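PDB 2ODF: hypothetical protein Atu2144 from Agrobacterium tumefaciens, which is of unknown function but belongs to the N-formylglutamate amidohydrolase family, and so probably hydrolyses an amide bond as the zinc-dependent relatives of its clan do. Local coordinates for residues I169-D174 / A182-A187; A190-R195 / A241-E246; Q40-L45 / E116-A121. All blocks are in the same frame, centred on the assembly; numbering follows the deposited sequence.

Contact 1 (I169-D174 / A182-A187); sequences IGILHD and AMLAGA
Ile-171 of strand 169-172 meets Leu-184 and Met-183 of helix 178-186, which joins the strand to its parallel neighbour 194-196; this is the first half of a beta-alpha-beta crossover, with the helix packed on one face of the mixed sheet. The isoleucine does its touching with two parts. Its CB and both gamma carbons lie alongside the isobutyl end of Leu-184, the two side chains running antiparallel, flank against flank, and CG1 of Ile-171 comes within 3.8 Å of CD2 of Leu-184. Its tip, CD1, reaches on to the Met-183 methyl. CG1 stands anti to the carbonyl carbon (chi1 -57°), which leaves CG2 anti to the backbone N; CG2 faces CG and CD1 of the leucine, at 4.0 Å from CG. All the links are apolar and near van der Waals separation, and the closest pair of CA atoms, Ile-171 and Leu-184, is 7.1 Å apart, so side chains alone fill the gap. Further out, Val-194 of the neighbouring strand touches both Ile-171 and Leu-184, Val-222 backs Ile-171 from strand 220-227, and Met-248 and Ala-251 of helix 234-256 pack on Met-183. The methionine chain is extended through chi2 and bends at chi3 (76°), a turn about CG-SD that brings its CE to 3.8 Å from CD1 of Ile-171.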
loop_
_atom_site.group_PDB
_atom_site.type_symbol
_atom_site.label_atom_id
_atom_site.label_comp_id
_atom_site.label_asym_id
_atom_site.label_seq_id
_atom_site.Cartn_x
_atom_site.Cartn_y
_atom_site.Cartn_z
ATOM N N ILE A 169 1.090 23.837 -22.301
ATOM C CA ILE A 169 2.009 23.316 -21.317
ATOM C C ILE A 169 1.551 23.844 -19.964
ATOM O O ILE A 169 1.493 25.055 -19.752
ATOM C CB ILE A 169 3.456 23.795 -21.562
ATOM C CG1 ILE A 169 3.946 23.408 -22.943
ATOM C CG2 ILE A 169 4.433 23.242 -20.470
ATOM C CD1 ILE A 169 4.337 21.948 -23.114
ATOM N N GLY A 170 1.271 22.924 -19.029
ATOM C CA GLY A 170 1.110 23.273 -17.634
ATOM C C GLY A 170 2.373 23.021 -16.826
ATOM O O GLY A 170 3.032 21.978 -16.984
ATOM N N ILE A 171 2.705 23.990 -15.980
ATOM C CA ILE A 171 3.833 23.928 -15.059
ATOM C C ILE A 171 3.199 23.749 -13.668
ATOM O O ILE A 171 2.664 24.682 -13.073
ATOM C CB ILE A 171 4.741 25.196 -15.142
ATOM C CG1 ILE A 171 5.248 25.400 -16.572
ATOM C CG2 ILE A 171 5.903 25.119 -14.100
ATOM C CD1 ILE A 171 6.162 24.283 -17.103
ATOM N N LEU A 172 3.246 22.526 -13.164
ATOM C CA LEU A 172 2.537 22.180 -11.932
ATOM C C LEU A 172 3.492 22.064 -10.745
ATOM O O LEU A 172 4.648 21.634 -10.875
ATOM C CB LEU A 172 1.743 20.898 -12.116
ATOM C CG LEU A 172 0.361 21.051 -12.761
ATOM C CD1 LEU A 172 0.435 21.738 -14.107
ATOM C CD2 LEU A 172 -0.244 19.692 -12.903
ATOM N N HIS A 173 3.012 22.459 -9.578
ATOM C CA HIS A 173 3.843 22.414 -8.389
ATOM C C HIS A 173 2.958 22.383 -7.169
ATOM O O HIS A 173 1.787 22.720 -7.249
ATOM C CB HIS A 173 4.793 23.611 -8.359
ATOM C CG HIS A 173 4.097 24.929 -8.243
ATOM N ND1 HIS A 173 3.714 25.459 -7.031
ATOM C CD2 HIS A 173 3.721 25.827 -9.185
ATOM C CE1 HIS A 173 3.114 26.620 -7.228
ATOM N NE2 HIS A 173 3.118 26.871 -8.529
ATOM N N ASP A 174 3.536 21.943 -6.054
ATOM C CA ASP A 174 2.882 21.932 -4.751
ATOM C C ASP A 174 3.479 23.090 -3.920
ATOM O O ASP A 174 3.729 24.188 -4.461
ATOM C CB ASP A 174 3.064 20.542 -4.117
ATOM C CG ASP A 174 2.031 20.257 -3.016
ATOM O OD1 ASP A 174 2.187 20.777 -1.885
ATOM O OD2 ASP A 174 1.059 19.531 -3.299
ATOM N N ALA A 182 10.725 29.667 -11.839
ATOM C CA ALA A 182 11.809 29.881 -12.780
ATOM C C ALA A 182 11.370 29.532 -14.211
ATOM O O ALA A 182 11.679 30.268 -15.152
ATOM C CB ALA A 182 13.036 29.050 -12.388
ATOM N N MET A 183 10.672 28.412 -14.381
ATOM C CA MET A 183 10.201 27.977 -15.703
ATOM C C MET A 183 9.082 28.880 -16.245
ATOM O O MET A 183 9.046 29.212 -17.452
ATOM C CB MET A 183 9.711 26.516 -15.651
ATOM C CG MET A 183 10.822 25.482 -15.551
ATOM S SD MET A 183 10.349 23.715 -15.447
ATOM C CE MET A 183 9.903 23.385 -17.184
ATOM N N LEU A 184 8.179 29.307 -15.373
ATOM C CA LEU A 184 7.109 30.157 -15.825
ATOM C C LEU A 184 7.659 31.540 -16.251
ATOM O O LEU A 184 7.189 32.129 -17.216
ATOM C CB LEU A 184 6.044 30.279 -14.741
ATOM C CG LEU A 184 5.197 29.011 -14.667
ATOM C CD1 LEU A 184 4.536 28.859 -13.284
ATOM C CD2 LEU A 184 4.164 28.976 -15.814
ATOM N N ALA A 185 8.670 32.026 -15.537
ATOM C CA ALA A 185 9.290 33.318 -15.882
ATOM C C ALA A 185 10.051 33.181 -17.188
ATOM O O ALA A 185 10.021 34.063 -18.047
ATOM C CB ALA A 185 10.206 33.793 -14.747
ATOM N N GLY A 186 10.705 32.044 -17.346
ATOM C CA GLY A 186 11.434 31.745 -18.554
ATOM C C GLY A 186 10.549 31.525 -19.760
ATOM O O GLY A 186 11.003 31.632 -20.886
ATOM N N ALA A 187 9.290 31.216 -19.529
ATOM C CA ALA A 187 8.367 30.932 -20.604
ATOM C C ALA A 187 7.632 32.179 -21.047
ATOM O O ALA A 187 6.829 32.106 -21.984
ATOM C CB ALA A 187 7.342 29.822 -20.150
#

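Contact 2 (A190-R195 / A241-E246); sequences ASLTVR and AGFLHE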
loop_
_atom_site.group_PDB
_atom_site.type_symbol
_atom_site.label_atom_id
_atom_site.label_comp_id
_atom_site.label_asym_id
_atom_site.label_seq_id
_atom_site.Cartn_x
_atom_site.Cartn_y
_atom_site.Cartn_z
ATOM N N ALA A 190 7.083 32.839 -24.911
ATOM C CA ALA A 190 7.180 31.601 -25.681
ATOM C C ALA A 190 5.970 31.529 -26.608
ATOM O O ALA A 190 4.925 32.092 -26.299
ATOM C CB ALA A 190 7.186 30.394 -24.725
ATOM N N SER A 191 6.101 30.815 -27.710
ATOM C CA SER A 191 4.989 30.605 -28.653
ATOM C C SER A 191 3.880 29.699 -28.086
ATOM O O SER A 191 2.748 29.773 -28.528
ATOM C CB SER A 191 5.501 29.991 -29.936
ATOM O OG SER A 191 6.040 28.702 -29.730
ATOM N N LEU A 192 4.225 28.840 -27.123
ATOM C CA LEU A 192 3.248 27.975 -26.477
ATOM C C LEU A 192 2.529 28.729 -25.383
ATOM O O LEU A 192 3.113 29.618 -24.778
ATOM C CB LEU A 192 3.955 26.744 -25.891
ATOM C CG LEU A 192 4.555 25.818 -26.945
ATOM C CD1 LEU A 192 5.507 24.774 -26.381
ATOM C CD2 LEU A 192 3.427 25.152 -27.725
ATOM N N THR A 193 1.268 28.377 -25.147
ATOM C CA THR A 193 0.497 28.817 -23.990
ATOM C C THR A 193 0.894 27.961 -22.795
ATOM O O THR A 193 0.592 26.756 -22.738
ATOM C CB THR A 193 -1.004 28.684 -24.243
ATOM O OG1 THR A 193 -1.321 29.420 -25.416
ATOM C CG2 THR A 193 -1.847 29.221 -23.068
ATOM N N VAL A 194 1.577 28.616 -21.863
ATOM C CA VAL A 194 2.220 27.984 -20.716
ATOM C C VAL A 194 1.619 28.583 -19.467
ATOM O O VAL A 194 1.588 29.801 -19.321
ATOM C CB VAL A 194 3.731 28.232 -20.706
ATOM C CG1 VAL A 194 4.394 27.543 -19.483
ATOM C CG2 VAL A 194 4.367 27.774 -21.992
ATOM N N ARG A 195 1.083 27.747 -18.581
ATOM C CA ARG A 195 0.354 28.245 -17.426
ATOM C C ARG A 195 0.659 27.445 -16.168
ATOM O O ARG A 195 0.974 26.265 -16.242
ATOM C CB ARG A 195 -1.144 28.173 -17.685
ATOM C CG ARG A 195 -1.631 28.925 -18.925
ATOM C CD ARG A 195 -2.323 30.171 -18.567
ATOM N NE ARG A 195 -2.902 30.878 -19.720
ATOM C CZ ARG A 195 -2.216 31.631 -20.582
ATOM N NH1 ARG A 195 -0.894 31.808 -20.461
ATOM N NH2 ARG A 195 -2.866 32.235 -21.573
ATOM N N ALA A 241 10.122 18.105 -26.737
ATOM C CA ALA A 241 11.250 17.737 -25.860
ATOM C C ALA A 241 12.387 18.770 -25.911
ATOM O O ALA A 241 13.016 19.069 -24.891
ATOM C CB ALA A 241 11.788 16.352 -26.215
ATOM N N GLY A 242 12.667 19.301 -27.103
ATOM C CA GLY A 242 13.659 20.374 -27.234
ATOM C C GLY A 242 13.212 21.666 -26.577
ATOM O O GLY A 242 14.008 22.323 -25.903
ATOM N N PHE A 243 11.953 22.044 -26.769
ATOM C CA PHE A 243 11.414 23.228 -26.119
ATOM C C PHE A 243 11.614 23.165 -24.606
ATOM O O PHE A 243 12.017 24.135 -23.973
ATOM C CB PHE A 243 9.924 23.391 -26.417
ATOM C CG PHE A 243 9.308 24.544 -25.701
ATOM C CD1 PHE A 243 9.423 25.828 -26.210
ATOM C CD2 PHE A 243 8.649 24.358 -24.504
ATOM C CE1 PHE A 243 8.890 26.911 -25.537
ATOM C CE2 PHE A 243 8.095 25.435 -23.818
ATOM C CZ PHE A 243 8.218 26.717 -24.334
ATOM N N LEU A 244 11.276 22.011 -24.031
ATOM C CA LEU A 244 11.294 21.834 -22.584
ATOM C C LEU A 244 12.720 21.714 -22.058
ATOM O O LEU A 244 13.000 22.164 -20.959
ATOM C CB LEU A 244 10.487 20.595 -22.191
ATOM C CG LEU A 244 8.969 20.665 -22.325
ATOM C CD1 LEU A 244 8.374 19.249 -22.139
ATOM C CD2 LEU A 244 8.337 21.650 -21.312
ATOM N N HIS A 245 13.613 21.117 -22.845
ATOM C CA HIS A 245 15.021 21.060 -22.492
ATOM C C HIS A 245 15.604 22.481 -22.412
ATOM O O HIS A 245 16.314 22.809 -21.468
ATOM C CB HIS A 245 15.805 20.207 -23.493
ATOM C CG HIS A 245 17.275 20.180 -23.222
ATOM N ND1 HIS A 245 17.818 19.537 -22.135
ATOM C CD2 HIS A 245 18.307 20.768 -23.863
ATOM C CE1 HIS A 245 19.123 19.721 -22.119
ATOM N NE2 HIS A 245 19.445 20.459 -23.162
ATOM N N GLU A 246 15.260 23.322 -23.382
ATOM C CA GLU A 246 15.687 24.729 -23.375
ATOM C C GLU A 246 15.170 25.472 -22.150
ATOM O O GLU A 246 15.957 26.047 -21.423
ATOM C CB GLU A 246 15.222 25.432 -24.653
ATOM C CG GLU A 246 15.893 24.922 -25.911
ATOM C CD GLU A 246 17.190 25.665 -26.278
ATOM O OE1 GLU A 246 17.821 26.292 -25.385
ATOM O OE2 GLU A 246 17.563 25.609 -27.482
#
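One of the two edge strands of the mixed sheet within this chain, 194-196, is led in by residues 190-193, and here that approach packs on the C-terminal helix 234-256 through Ala-190, Leu-192 and Phe-243. Phe-243 is the residue of the helix that spans the gap. With its CG anti to the backbone N (chi1 176°), the ring extends from the helix towards residues 190-192, where Leu-192 reaches back to meet it. One methyl of that leucine, CD1, sits almost exactly above the middle of the ring: it is 3.6 Å from the centroid and only 10° off the ring normal, a CH-pi contact over the face. The distances to the ring atoms agree with such centring, since CD1 of Leu-192 lies between 3.7 Å (CD2 and CE2 of Phe-243) and 4.1 Å (CD1 and CE1) from all six ring carbons. Ala-190 approaches differently, its CB lying near the ring plane at the edge, so the two residues hold the same phenyl group from perpendicular directions. The nearest CA atoms, those of Ala-190 and Phe-243, are 9.4 Å apart, which shows that the ring bridges the distance. Leu-192 also touches Ile-169 of the adjacent strand, while Thr-193 and Arg-195 bond to that strand through their backbones. At the rim of the ring, CZ of Phe-243 lies 3.8 Å from CB of Ala-190.

Contact 3 (Q40-L45 / E116-A121); sequences QKYGTL and EAERFA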
loop_
_atom_site.group_PDB
_atom_site.type_symbol
_atom_site.label_atom_id
_atom_site.label_comp_id
_atom_site.label_asym_id
_atom_site.label_seq_id
_atom_site.Cartn_x
_atom_site.Cartn_y
_atom_site.Cartn_z
ATOM N N GLN A 40 -2.474 -9.337 -18.049
ATOM C CA GLN A 40 -3.282 -10.388 -18.661
ATOM C C GLN A 40 -4.428 -10.780 -17.731
ATOM O O GLN A 40 -5.555 -10.930 -18.172
ATOM C CB GLN A 40 -2.400 -11.606 -18.991
ATOM C CG GLN A 40 -3.055 -12.586 -19.985
ATOM C CD GLN A 40 -2.372 -13.961 -20.010
ATOM O OE1 GLN A 40 -1.688 -14.295 -20.981
ATOM N NE2 GLN A 40 -2.567 -14.760 -18.954
ATOM N N LYS A 41 -4.160 -10.891 -16.436
ATOM C CA LYS A 41 -5.188 -11.351 -15.509
ATOM C C LYS A 41 -6.484 -10.513 -15.567
ATOM O O LYS A 41 -7.557 -11.015 -15.248
ATOM C CB LYS A 41 -4.629 -11.440 -14.074
ATOM C CG LYS A 41 -4.337 -10.143 -13.402
ATOM C CD LYS A 41 -4.011 -10.328 -11.873
ATOM C CE LYS A 41 -5.251 -10.259 -10.959
ATOM N NZ LYS A 41 -4.951 -9.758 -9.534
ATOM N N TYR A 42 -6.390 -9.253 -15.989
ATOM C CA TYR A 42 -7.545 -8.358 -15.985
ATOM C C TYR A 42 -8.346 -8.367 -17.261
ATOM O O TYR A 42 -9.420 -7.804 -17.302
ATOM C CB TYR A 42 -7.122 -6.914 -15.628
ATOM C CG TYR A 42 -6.628 -6.841 -14.219
ATOM C CD1 TYR A 42 -7.513 -6.894 -13.148
ATOM C CD2 TYR A 42 -5.286 -6.814 -13.954
ATOM C CE1 TYR A 42 -7.066 -6.863 -11.846
ATOM C CE2 TYR A 42 -4.815 -6.797 -12.669
ATOM C CZ TYR A 42 -5.710 -6.826 -11.605
ATOM O OH TYR A 42 -5.223 -6.840 -10.315
ATOM N N GLY A 43 -7.835 -9.003 -18.310
ATOM C CA GLY A 43 -8.500 -8.964 -19.592
ATOM C C GLY A 43 -8.702 -7.546 -20.075
ATOM O O GLY A 43 -7.760 -6.786 -20.110
ATOM N N THR A 44 -9.935 -7.201 -20.448
ATOM C CA THR A 44 -10.285 -5.862 -20.930
ATOM C C THR A 44 -10.729 -4.883 -19.814
ATOM O O THR A 44 -11.105 -3.763 -20.098
ATOM C CB THR A 44 -11.424 -5.966 -21.969
ATOM O OG1 THR A 44 -12.626 -6.391 -21.323
ATOM C CG2 THR A 44 -11.054 -6.963 -23.094
ATOM N N LEU A 45 -10.738 -5.329 -18.561
ATOM C CA LEU A 45 -11.435 -4.608 -17.472
ATOM C C LEU A 45 -12.906 -4.288 -17.778
ATOM O O LEU A 45 -13.501 -3.416 -17.154
ATOM C CB LEU A 45 -10.695 -3.317 -17.110
ATOM C CG LEU A 45 -9.330 -3.452 -16.436
ATOM C CD1 LEU A 45 -8.602 -2.090 -16.457
ATOM C CD2 LEU A 45 -9.422 -3.999 -15.012
ATOM N N GLU A 116 -11.154 -6.314 -0.615
ATOM C CA GLU A 116 -9.939 -6.035 0.104
ATOM C C GLU A 116 -8.731 -6.762 -0.467
ATOM O O GLU A 116 -7.650 -6.165 -0.549
ATOM C CB GLU A 116 -10.143 -6.275 1.605
ATOM C CG GLU A 116 -10.962 -5.113 2.194
ATOM C CD GLU A 116 -11.452 -5.330 3.610
ATOM O OE1 GLU A 116 -10.705 -5.886 4.438
ATOM O OE2 GLU A 116 -12.598 -4.918 3.880
ATOM N N ALA A 117 -8.896 -8.011 -0.899
ATOM C CA ALA A 117 -7.754 -8.728 -1.461
ATOM C C ALA A 117 -7.282 -8.043 -2.755
ATOM O O ALA A 117 -6.084 -8.007 -3.038
ATOM C CB ALA A 117 -8.088 -10.166 -1.725
ATOM N N GLU A 118 -8.223 -7.522 -3.532
ATOM C CA GLU A 118 -7.887 -6.943 -4.849
ATOM C C GLU A 118 -7.200 -5.565 -4.731
ATOM O O GLU A 118 -6.241 -5.282 -5.460
ATOM C CB GLU A 118 -9.110 -6.880 -5.739
ATOM C CG GLU A 118 -8.820 -6.333 -7.131
ATOM C CD GLU A 118 -7.748 -7.129 -7.877
ATOM O OE1 GLU A 118 -7.646 -8.367 -7.712
ATOM O OE2 GLU A 118 -7.041 -6.519 -8.698
ATOM N N ARG A 119 -7.681 -4.721 -3.821
ATOM C CA ARG A 119 -7.028 -3.467 -3.492
ATOM C C ARG A 119 -5.615 -3.705 -2.971
ATOM O O ARG A 119 -4.679 -3.012 -3.370
ATOM C CB ARG A 119 -7.817 -2.684 -2.457
ATOM C CG ARG A 119 -9.204 -2.204 -2.982
ATOM C CD ARG A 119 -9.858 -1.206 -2.030
ATOM N NE ARG A 119 -9.196 0.084 -2.127
ATOM C CZ ARG A 119 -9.449 0.997 -3.062
ATOM N NH1 ARG A 119 -10.371 0.796 -3.996
ATOM N NH2 ARG A 119 -8.773 2.123 -3.058
ATOM N N PHE A 120 -5.452 -4.700 -2.115
ATOM C CA PHE A 120 -4.137 -5.002 -1.605
ATOM C C PHE A 120 -3.241 -5.478 -2.772
ATOM O O PHE A 120 -2.129 -5.035 -2.883
ATOM C CB PHE A 120 -4.138 -6.027 -0.462
ATOM C CG PHE A 120 -2.775 -6.332 0.004
ATOM C CD1 PHE A 120 -2.103 -5.449 0.822
ATOM C CD2 PHE A 120 -2.081 -7.390 -0.523
ATOM C CE1 PHE A 120 -0.811 -5.697 1.197
ATOM C CE2 PHE A 120 -0.796 -7.623 -0.167
ATOM C CZ PHE A 120 -0.156 -6.766 0.690
ATOM N N ALA A 121 -3.752 -6.383 -3.602
ATOM C CA ALA A 121 -3.000 -6.954 -4.712
ATOM C C ALA A 121 -2.411 -5.853 -5.601
ATOM O O ALA A 121 -1.200 -5.845 -5.888
ATOM C CB ALA A 121 -3.902 -7.914 -5.539
#
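The Tyr-42 ring has the Lys-41 side chain over one face, with CG of Lys-41 3.4 Å above the plane and displaced toward the rim, and a carboxylate oxygen of Glu-118 at its edge, in the ring plane. Ring and carboxylate planes are turned 81° apart. The tyrosine hydroxyl donates a very short hydrogen bond to that oxygen, OH of Tyr-42 to OE2 of Glu-118 at 2.5 Å. Lys-41 closes a small polar triangle: its NZ donates to OH of Tyr-42 at 3.0 Å and makes a longer salt bridge, 3.5 Å, to OE1 of Glu-118. A bend at chi2 (57°) in an otherwise extended start brings the glutamate carboxylate round to both partners. Arg-122, one turn further along the helix, forms a salt bridge with the same OE2, so two positive groups contact the carboxylate and would probably favour its charged form. The contact lies at the surface, joining the 3-10 turn 40-42, in the loop between strand 27-31 and helix 49-52, to the first turns of helix 116-143, whose Glu-116 reaches Arg-211 and His-208 of the second subunit.

Overall arrangement
From the N terminus, contact 3 comes first: residues 40-45, in the loop after strand 27-31, meet the start of helix 116-143, closing a long loop of 70 residues. Contact 1 follows, closing a short loop, with seven residues between its segments, from strand 169-172 to helix 178-186. Contact 2 then opens and closes 45 residues later on helix 234-256. The three run in series, none nesting or crossing. Contacts 1 and 2, centres 10 Å apart, join through neighbouring strands 169-172 and 194-196, with Ile-171 N and Arg-195 O at 2.9 Å. Contact 3 lies across the chain's centre, its centre about 37 and 39 Å from theirs.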